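Local structure of complement factor H (Bos taurus, 6XZ6) at residues I3-R16 and L19-K33. The protein probably regulates the complement system, and through this fifth domain is bound by the factor H receptor of Trypanosoma brucei. Residues are numbered along the deposited sequence; the frame is centred on the assembly and turned at random.
Sequences ITCDPPRIPNGVYR and LSKYRGQDKITYECK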
ATOM      1  N   ILE B   3     -45.462   0.230  -2.438  1.00 72.42           N
ATOM      2  CA  ILE B   3     -44.504  -0.105  -3.507  1.00 66.25           C
ATOM      3  C   ILE B   3     -43.253  -0.767  -2.885  1.00 65.10           C
ATOM      4  O   ILE B   3     -42.741  -0.276  -1.877  1.00 64.30           O
ATOM      5  CB  ILE B   3     -44.131   1.185  -4.319  1.00 68.15           C
ATOM      6  CG1 ILE B   3     -45.304   1.648  -5.225  1.00 73.53           C
ATOM      7  CG2 ILE B   3     -42.836   1.025  -5.125  1.00 62.27           C
ATOM      8  CD1 ILE B   3     -45.187   3.073  -5.771  1.00 79.52           C
ATOM      9  N   THR B   4     -42.770  -1.880  -3.480  1.00 58.60           N
ATOM     10  CA  THR B   4     -41.530  -2.546  -3.057  1.00 53.48           C
ATOM     11  C   THR B   4     -40.688  -2.898  -4.264  1.00 55.41           C
ATOM     12  O   THR B   4     -41.246  -3.131  -5.337  1.00 56.71           O
ATOM     13  CB  THR B   4     -41.733  -3.764  -2.130  1.00 61.57           C
ATOM     14  OG1 THR B   4     -42.772  -4.618  -2.612  1.00 65.18           O
ATOM     15  CG2 THR B   4     -41.966  -3.372  -0.686  1.00 63.41           C
ATOM     16  N   CYS B   5     -39.343  -2.916  -4.089  1.00 48.88           N
ATOM     17  CA  CYS B   5     -38.347  -3.276  -5.107  1.00 45.82           C
ATOM     18  C   CYS B   5     -37.458  -4.354  -4.575  1.00 44.34           C
ATOM     19  O   CYS B   5     -37.130  -4.384  -3.387  1.00 42.16           O
ATOM     20  CB  CYS B   5     -37.493  -2.079  -5.540  1.00 44.94           C
ATOM     21  SG  CYS B   5     -38.418  -0.699  -6.247  1.00 52.94           S
ATOM     22  N   ASP B   6     -36.960  -5.151  -5.497  1.00 39.43           N
ATOM     23  CA  ASP B   6     -35.962  -6.157  -5.233  1.00 37.33           C
ATOM     24  C   ASP B   6     -34.624  -5.419  -5.341  1.00 35.93           C
ATOM     25  O   ASP B   6     -34.589  -4.350  -5.978  1.00 35.57           O
ATOM     26  CB  ASP B   6     -36.035  -7.257  -6.305  1.00 41.18           C
ATOM     27  CG  ASP B   6     -37.197  -8.216  -6.148  1.00 62.66           C
ATOM     28  OD1 ASP B   6     -37.557  -8.540  -4.980  1.00 65.04           O
ATOM     29  OD2 ASP B   6     -37.746  -8.656  -7.186  1.00 72.01           O
ATOM     30  N   PRO B   7     -33.521  -5.944  -4.748  1.00 27.59           N
ATOM     31  CA  PRO B   7     -32.223  -5.265  -4.901  1.00 24.48           C
ATOM     32  C   PRO B   7     -31.862  -5.022  -6.374  1.00 27.38           C
ATOM     33  O   PRO B   7     -32.187  -5.870  -7.220  1.00 28.98           O
ATOM     34  CB  PRO B   7     -31.240  -6.255  -4.278  1.00 25.70           C
ATOM     35  CG  PRO B   7     -32.049  -7.122  -3.401  1.00 31.18           C
ATOM     36  CD  PRO B   7     -33.393  -7.187  -3.962  1.00 28.91           C
ATOM     37  N   PRO B   8     -31.238  -3.865  -6.725  1.00 19.77           N
ATOM     38  CA  PRO B   8     -30.867  -3.643  -8.134  1.00 18.33           C
ATOM     39  C   PRO B   8     -29.796  -4.613  -8.594  1.00 22.52           C
ATOM     40  O   PRO B   8     -29.034  -5.149  -7.794  1.00 23.22           O
ATOM     41  CB  PRO B   8     -30.335  -2.205  -8.158  1.00 18.47           C
ATOM     42  CG  PRO B   8     -29.977  -1.904  -6.801  1.00 21.31           C
ATOM     43  CD  PRO B   8     -30.806  -2.743  -5.871  1.00 17.78           C
ATOM     44  N   ARG B   9     -29.754  -4.863  -9.886  1.00 19.24           N
ATOM     45  CA  ARG B   9     -28.758  -5.732 -10.450  1.00 17.61           C
ATOM     46  C   ARG B   9     -27.899  -4.807 -11.312  1.00 23.01           C
ATOM     47  O   ARG B   9     -28.366  -4.249 -12.305  1.00 26.17           O
ATOM     48  CB  ARG B   9     -29.424  -6.890 -11.204  1.00 16.32           C
ATOM     49  CG  ARG B   9     -30.174  -7.852 -10.259  1.00 15.32           C
ATOM     50  CD  ARG B   9     -30.900  -9.017 -10.926  1.00 12.85           C
ATOM     51  NE  ARG B   9     -29.971  -9.854 -11.674  1.00 29.40           N
ATOM     52  CZ  ARG B   9     -30.296 -10.995 -12.255  1.00 42.65           C
ATOM     53  NH1 ARG B   9     -31.528 -11.477 -12.143  1.00 20.43           N
ATOM     54  NH2 ARG B   9     -29.384 -11.683 -12.930  1.00 29.61           N
ATOM     55  N   ILE B  10     -26.690  -4.527 -10.823  1.00 17.60           N
ATOM     56  CA  ILE B  10     -25.713  -3.635 -11.443  1.00 16.93           C
ATOM     57  C   ILE B  10     -24.415  -4.422 -11.736  1.00 24.13           C
ATOM     58  O   ILE B  10     -23.452  -4.329 -10.965  1.00 20.28           O
ATOM     59  CB  ILE B  10     -25.455  -2.319 -10.626  1.00 16.80           C
ATOM     60  CG1 ILE B  10     -26.774  -1.694 -10.135  1.00 15.77           C
ATOM     61  CG2 ILE B  10     -24.656  -1.304 -11.457  1.00 20.86           C
ATOM     62  CD1 ILE B  10     -26.673  -0.832  -8.990  1.00 13.26           C
ATOM     63  N   PRO B  11     -24.355  -5.173 -12.876  1.00 25.98           N
ATOM     64  CA  PRO B  11     -23.078  -5.795 -13.263  1.00 27.27           C
ATOM     65  C   PRO B  11     -22.012  -4.689 -13.484  1.00 33.63           C
ATOM     66  O   PRO B  11     -22.350  -3.595 -13.962  1.00 33.55           O
ATOM     67  CB  PRO B  11     -23.413  -6.491 -14.596  1.00 31.05           C
ATOM     68  CG  PRO B  11     -24.848  -6.512 -14.693  1.00 34.38           C
ATOM     69  CD  PRO B  11     -25.375  -5.372 -13.929  1.00 27.86           C
ATOM     70  N   ASN B  12     -20.740  -4.971 -13.116  1.00 30.43           N
ATOM     71  CA  ASN B  12     -19.564  -4.084 -13.256  1.00 30.25           C
ATOM     72  C   ASN B  12     -19.678  -2.778 -12.448  1.00 31.33           C
ATOM     73  O   ASN B  12     -18.978  -1.798 -12.734  1.00 30.95           O
ATOM     74  CB  ASN B  12     -19.225  -3.809 -14.732  1.00 30.39           C
ATOM     75  CG  ASN B  12     -19.024  -5.072 -15.539  1.00 40.25           C
ATOM     76  OD1 ASN B  12     -18.170  -5.914 -15.255  1.00 42.46           O
ATOM     77  ND2 ASN B  12     -19.813  -5.234 -16.562  1.00 26.50           N
ATOM     78  N   GLY B  13     -20.517  -2.828 -11.412  1.00 26.38           N
ATOM     79  CA  GLY B  13     -20.760  -1.740 -10.476  1.00 25.02           C
ATOM     80  C   GLY B  13     -21.032  -2.220  -9.066  1.00 26.75           C
ATOM     81  O   GLY B  13     -21.177  -3.428  -8.843  1.00 26.55           O
ATOM     82  N   VAL B  14     -21.100  -1.266  -8.107  1.00 21.71           N
ATOM     83  CA  VAL B  14     -21.399  -1.493  -6.674  1.00 19.41           C
ATOM     84  C   VAL B  14     -22.453  -0.484  -6.204  1.00 25.45           C
ATOM     85  O   VAL B  14     -22.246   0.716  -6.360  1.00 28.08           O
ATOM     86  CB  VAL B  14     -20.195  -1.387  -5.685  1.00 20.43           C
ATOM     87  CG1 VAL B  14     -20.135  -2.519  -4.683  1.00 19.74           C
ATOM     88  CG2 VAL B  14     -18.869  -0.984  -6.296  1.00 20.00           C
ATOM     89  N   TYR B  15     -23.535  -0.951  -5.580  1.00 20.06           N
ATOM     90  CA  TYR B  15     -24.563  -0.081  -4.987  1.00 18.23           C
ATOM     91  C   TYR B  15     -24.510  -0.177  -3.470  1.00 22.97           C
ATOM     92  O   TYR B  15     -23.877  -1.086  -2.894  1.00 21.39           O
ATOM     93  CB  TYR B  15     -25.982  -0.395  -5.499  1.00 17.51           C
ATOM     94  CG  TYR B  15     -26.516  -1.754  -5.103  1.00 17.40           C
ATOM     95  CD1 TYR B  15     -26.254  -2.886  -5.879  1.00 19.77           C
ATOM     96  CD2 TYR B  15     -27.321  -1.908  -3.983  1.00 17.35           C
ATOM     97  CE1 TYR B  15     -26.736  -4.145  -5.508  1.00 19.44           C
ATOM     98  CE2 TYR B  15     -27.808  -3.161  -3.608  1.00 17.41           C
ATOM     99  CZ  TYR B  15     -27.515  -4.273  -4.376  1.00 21.64           C
ATOM    100  OH  TYR B  15     -27.996  -5.503  -4.022  1.00 24.69           O
ATOM    101  N   ARG B  16     -25.174   0.784  -2.834  1.00 20.59           N
ATOM    102  CA  ARG B  16     -25.334   0.893  -1.398  1.00 20.03           C
ATOM    103  C   ARG B  16     -26.683   1.594  -1.106  1.00 25.46           C
ATOM    104  O   ARG B  16     -27.101   2.435  -1.910  1.00 25.92           O
ATOM    105  CB  ARG B  16     -24.124   1.592  -0.744  1.00 18.63           C
ATOM    106  CG  ARG B  16     -23.874   3.060  -1.124  1.00 14.10           C
ATOM    107  CD  ARG B  16     -24.128   3.973   0.085  1.00 14.60           C
ATOM    108  NE  ARG B  16     -25.502   4.492   0.073  1.00 18.65           N
ATOM    109  CZ  ARG B  16     -26.282   4.602   1.137  1.00 43.76           C
ATOM    110  NH1 ARG B  16     -27.529   5.052   1.008  1.00 31.60           N
ATOM    111  NH2 ARG B  16     -25.824   4.269   2.342  1.00 46.01           N
ATOM    112  N   LEU B  19     -29.750  -4.197   0.937  1.00 24.79           N
ATOM    113  CA  LEU B  19     -30.897  -4.741   1.685  1.00 27.03           C
ATOM    114  C   LEU B  19     -31.629  -5.771   0.844  1.00 34.41           C
ATOM    115  O   LEU B  19     -31.558  -5.713  -0.393  1.00 33.84           O
ATOM    116  CB  LEU B  19     -31.885  -3.630   2.095  1.00 28.54           C
ATOM    117  CG  LEU B  19     -31.332  -2.325   2.667  1.00 32.95           C
ATOM    118  CD1 LEU B  19     -32.424  -1.310   2.776  1.00 34.89           C
ATOM    119  CD2 LEU B  19     -30.623  -2.539   4.014  1.00 35.95           C
ATOM    120  N   SER B  20     -32.359  -6.684   1.508  1.00 35.10           N
ATOM    121  CA  SER B  20     -33.140  -7.751   0.859  1.00 37.01           C
ATOM    122  C   SER B  20     -34.317  -7.200   0.065  1.00 41.96           C
ATOM    123  O   SER B  20     -34.683  -7.773  -0.965  1.00 41.88           O
ATOM    124  CB  SER B  20     -33.638  -8.765   1.889  1.00 43.00           C
ATOM    125  OG  SER B  20     -34.349  -8.131   2.940  1.00 56.05           O
ATOM    126  N   LYS B  21     -34.911  -6.092   0.557  1.00 38.60           N
ATOM    127  CA  LYS B  21     -36.069  -5.440  -0.046  1.00 39.66           C
ATOM    128  C   LYS B  21     -36.063  -3.961   0.290  1.00 43.22           C
ATOM    129  O   LYS B  21     -35.731  -3.564   1.416  1.00 44.09           O
ATOM    130  CB  LYS B  21     -37.376  -6.087   0.456  1.00 46.05           C
ATOM    131  CG  LYS B  21     -38.578  -5.834  -0.445  1.00 65.79           C
ATOM    132  CD  LYS B  21     -39.379  -7.111  -0.701  1.00 79.98           C
ATOM    133  CE  LYS B  21     -38.985  -7.827  -1.981  1.00 88.49           C
ATOM    134  NZ  LYS B  21     -37.854  -8.773  -1.766  1.00 93.41           N
ATOM    135  N   TYR B  22     -36.450  -3.151  -0.702  1.00 38.57           N
ATOM    136  CA  TYR B  22     -36.540  -1.693  -0.624  1.00 37.36           C
ATOM    137  C   TYR B  22     -37.992  -1.278  -0.783  1.00 44.28           C
ATOM    138  O   TYR B  22     -38.775  -1.967  -1.430  1.00 45.05           O
ATOM    139  CB  TYR B  22     -35.671  -1.045  -1.709  1.00 34.26           C
ATOM    140  CG  TYR B  22     -34.225  -1.477  -1.648  1.00 29.89           C
ATOM    141  CD1 TYR B  22     -33.820  -2.698  -2.184  1.00 29.79           C
ATOM    142  CD2 TYR B  22     -33.255  -0.666  -1.062  1.00 28.86           C
ATOM    143  CE1 TYR B  22     -32.492  -3.118  -2.105  1.00 25.52           C
ATOM    144  CE2 TYR B  22     -31.920  -1.070  -0.996  1.00 26.29           C
ATOM    145  CZ  TYR B  22     -31.547  -2.293  -1.533  1.00 28.17           C
ATOM    146  OH  TYR B  22     -30.250  -2.713  -1.517  1.00 30.77           O
ATOM    147  N   ARG B  23     -38.348  -0.162  -0.174  1.00 43.70           N
ATOM    148  CA  ARG B  23     -39.717   0.365  -0.190  1.00 48.29           C
ATOM    149  C   ARG B  23     -39.757   1.553  -1.149  1.00 50.76           C
ATOM    150  O   ARG B  23     -38.702   2.058  -1.522  1.00 48.75           O
ATOM    151  CB  ARG B  23     -40.124   0.806   1.236  1.00 53.41           C
ATOM    152  CG  ARG B  23     -39.782  -0.198   2.360  1.00 65.40           C
ATOM    153  CD  ARG B  23     -40.954  -1.069   2.819  1.00 83.10           C
ATOM    154  NE  ARG B  23     -42.190  -0.305   3.031  1.00104.57           N
ATOM    155  CZ  ARG B  23     -42.447   0.456   4.095  1.00124.77           C
ATOM    156  NH1 ARG B  23     -43.596   1.116   4.185  1.00116.04           N
ATOM    157  NH2 ARG B  23     -41.556   0.566   5.074  1.00110.31           N
ATOM    158  N   GLY B  24     -40.945   1.982  -1.548  1.00 48.56           N
ATOM    159  CA  GLY B  24     -41.105   3.133  -2.424  1.00 49.44           C
ATOM    160  C   GLY B  24     -40.382   4.354  -1.893  1.00 53.40           C
ATOM    161  O   GLY B  24     -40.375   4.602  -0.684  1.00 54.57           O
ATOM    162  N   GLN B  25     -39.698   5.068  -2.793  1.00 49.34           N
ATOM    163  CA  GLN B  25     -38.909   6.290  -2.559  1.00 49.65           C
ATOM    164  C   GLN B  25     -37.546   6.028  -1.857  1.00 50.46           C
ATOM    165  O   GLN B  25     -36.810   6.983  -1.609  1.00 49.64           O
ATOM    166  CB  GLN B  25     -39.718   7.401  -1.858  1.00 56.62           C
ATOM    167  CG  GLN B  25     -40.944   7.896  -2.646  1.00 67.37           C
ATOM    168  CD  GLN B  25     -40.646   8.318  -4.073  1.00 81.75           C
ATOM    169  OE1 GLN B  25     -41.027   7.633  -5.030  1.00 74.82           O
ATOM    170  NE2 GLN B  25     -39.961   9.453  -4.249  1.00 68.77           N
ATOM    171  N   ASP B  26     -37.186   4.737  -1.621  1.00 44.90           N
ATOM    172  CA  ASP B  26     -35.890   4.353  -1.051  1.00 40.69           C
ATOM    173  C   ASP B  26     -34.865   4.540  -2.154  1.00 42.08           C
ATOM    174  O   ASP B  26     -35.079   4.069  -3.278  1.00 41.90           O
ATOM    175  CB  ASP B  26     -35.871   2.881  -0.569  1.00 39.89           C
ATOM    176  CG  ASP B  26     -36.334   2.597   0.869  1.00 55.09           C
ATOM    177  OD1 ASP B  26     -36.999   3.476   1.475  1.00 61.36           O
ATOM    178  OD2 ASP B  26     -36.039   1.488   1.385  1.00 58.88           O
ATOM    179  N   LYS B  27     -33.777   5.262  -1.846  1.00 36.71           N
ATOM    180  CA  LYS B  27     -32.706   5.546  -2.794  1.00 33.45           C
ATOM    181  C   LYS B  27     -31.466   4.705  -2.557  1.00 35.51           C
ATOM    182  O   LYS B  27     -30.996   4.545  -1.411  1.00 36.26           O
ATOM    183  CB  LYS B  27     -32.295   7.036  -2.764  1.00 36.80           C
ATOM    184  CG  LYS B  27     -33.289   7.990  -3.398  1.00 39.21           C
ATOM    185  CD  LYS B  27     -32.628   9.244  -3.890  1.00 43.62           C
ATOM    186  CE  LYS B  27     -33.548  10.419  -3.747  1.00 64.58           C
ATOM    187  NZ  LYS B  27     -33.339  11.119  -2.441  1.00 81.84           N
ATOM    188  N   ILE B  28     -30.907   4.206  -3.664  1.00 28.60           N
ATOM    189  CA  ILE B  28     -29.615   3.532  -3.691  1.00 24.15           C
ATOM    190  C   ILE B  28     -28.641   4.475  -4.447  1.00 28.43           C
ATOM    191  O   ILE B  28     -29.080   5.281  -5.267  1.00 29.80           O
ATOM    192  CB  ILE B  28     -29.637   2.082  -4.272  1.00 23.87           C
ATOM    193  CG1 ILE B  28     -30.013   2.027  -5.781  1.00 24.15           C
ATOM    194  CG2 ILE B  28     -30.516   1.165  -3.454  1.00 22.27           C
ATOM    195  CD1 ILE B  28     -28.842   1.946  -6.769  1.00 17.60           C
ATOM    196  N   THR B  29     -27.346   4.393  -4.142  1.00 23.74           N
ATOM    197  CA  THR B  29     -26.293   5.120  -4.850  1.00 23.82           C
ATOM    198  C   THR B  29     -25.321   4.035  -5.372  1.00 24.74           C
ATOM    199  O   THR B  29     -25.056   3.070  -4.683  1.00 24.58           O
ATOM    200  CB  THR B  29     -25.592   6.197  -3.994  1.00 31.06           C
ATOM    201  OG1 THR B  29     -25.033   5.585  -2.841  1.00 31.09           O
ATOM    202  CG2 THR B  29     -26.502   7.353  -3.610  1.00 29.67           C
ATOM    203  N   TYR B  30     -24.833   4.168  -6.577  1.00 20.85           N
ATOM    204  CA  TYR B  30     -23.932   3.185  -7.160  1.00 18.32           C
ATOM    205  C   TYR B  30     -22.659   3.805  -7.756  1.00 27.40           C
ATOM    206  O   TYR B  30     -22.667   4.953  -8.186  1.00 30.59           O
ATOM    207  CB  TYR B  30     -24.675   2.324  -8.206  1.00 16.50           C
ATOM    208  CG  TYR B  30     -24.991   3.033  -9.508  1.00 16.74           C
ATOM    209  CD1 TYR B  30     -26.081   3.897  -9.610  1.00 20.10           C
ATOM    210  CD2 TYR B  30     -24.269   2.756 -10.667  1.00 16.49           C
ATOM    211  CE1 TYR B  30     -26.400   4.515 -10.813  1.00 23.27           C
ATOM    212  CE2 TYR B  30     -24.574   3.379 -11.875  1.00 19.35           C
ATOM    213  CZ  TYR B  30     -25.642   4.253 -11.944  1.00 29.76           C
ATOM    214  OH  TYR B  30     -25.948   4.875 -13.125  1.00 41.27           O
ATOM    215  N   GLU B  31     -21.586   3.015  -7.800  1.00 23.62           N
ATOM    216  CA  GLU B  31     -20.288   3.372  -8.372  1.00 24.38           C
ATOM    217  C   GLU B  31     -19.907   2.280  -9.351  1.00 28.33           C
ATOM    218  O   GLU B  31     -20.272   1.132  -9.152  1.00 26.04           O
ATOM    219  CB  GLU B  31     -19.214   3.488  -7.278  1.00 25.25           C
ATOM    220  CG  GLU B  31     -19.383   4.689  -6.379  1.00 33.16           C
ATOM    221  CD  GLU B  31     -19.211   6.023  -7.070  1.00 43.72           C
ATOM    222  OE1 GLU B  31     -18.161   6.210  -7.728  1.00 34.78           O
ATOM    223  OE2 GLU B  31     -20.113   6.885  -6.938  1.00 36.11           O
ATOM    224  N   CYS B  32     -19.182   2.633 -10.392  1.00 29.02           N
ATOM    225  CA  CYS B  32     -18.743   1.690 -11.406  1.00 31.28           C
ATOM    226  C   CYS B  32     -17.271   1.275 -11.180  1.00 33.74           C
ATOM    227  O   CYS B  32     -16.482   2.043 -10.618  1.00 32.42           O
ATOM    228  CB  CYS B  32     -18.973   2.262 -12.808  1.00 35.83           C
ATOM    229  SG  CYS B  32     -20.723   2.550 -13.239  1.00 40.91           S
ATOM    230  N   LYS B  33     -16.918   0.046 -11.619  1.00 30.82           N
ATOM    231  CA  LYS B  33     -15.569  -0.527 -11.555  1.00 32.37           C
ATOM    232  C   LYS B  33     -14.635   0.340 -12.370  1.00 38.85           C
ATOM    233  O   LYS B  33     -15.084   0.966 -13.334  1.00 40.38           O
ATOM    234  CB  LYS B  33     -15.561  -1.923 -12.201  1.00 37.18           C
ATOM    235  CG  LYS B  33     -15.778  -3.086 -11.258  1.00 67.19           C
ATOM    236  CD  LYS B  33     -15.110  -4.321 -11.853  1.00 89.77           C
ATOM    237  CE  LYS B  33     -16.049  -5.487 -12.048  1.00104.78           C
ATOM    238  NZ  LYS B  33     -16.135  -6.320 -10.817  1.00108.85           N
TER
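Tyr22 and Tyr15 meet at the middle of this contact, OH of Tyr22 arriving at the ring edge of Tyr15, 3.2 Å from its CE2. The Tyr22 ring stretches on past the proline pair, with CE1 3.5 Å from CA of Pro7, while CB of Leu19 lies over one face, offset toward the rim. The Tyr22 hydroxyl receives the backbone N-H of Leu19 (N to OH 2.9 Å) and also bonds to the carbonyl of Pro17, which fixes the ring's far end. A leucine in place of Tyr22 would probably leave the Leu19 N-H without its mate and open a gap beside Tyr15.

CG of Pro8 lies over the centre of the Tyr15 ring, 3.7 Å above its plane, and slides past Ile28, whose CD1 it meets at 4.0 Å; that CD1 also meets CD1 of Ile10 tip to tip. Trp52 extends this core, packing on Ile28 and edge-to-face with Tyr22.

Strands 13-16 and 27-32 run antiparallel, joined by paired Val14-Glu31 and Arg16-Thr29 bonds. CG of Arg16 sits between the backbone N and the carbonyl carbon (chi1 64°), and bends at chi2 and chi3 carry the chain across Thr29 until NE donates to OG1 at 3.1 Å in the guanidinium plane; NH2 forms a salt bridge with Glu9 of the receptor chain. At the other end, Cys5 and Tyr22 exchange backbone bonds, and a salt bridge, its hydrogen bond weak, links Asp6 OD1 to Lys21 NZ (3.2 Å).

Disulfides Cys5-Cys47 and Cys32-Cys58 close the two ends in the first-third, second-fourth cysteine pairing typical of a Sushi (SCR) domain.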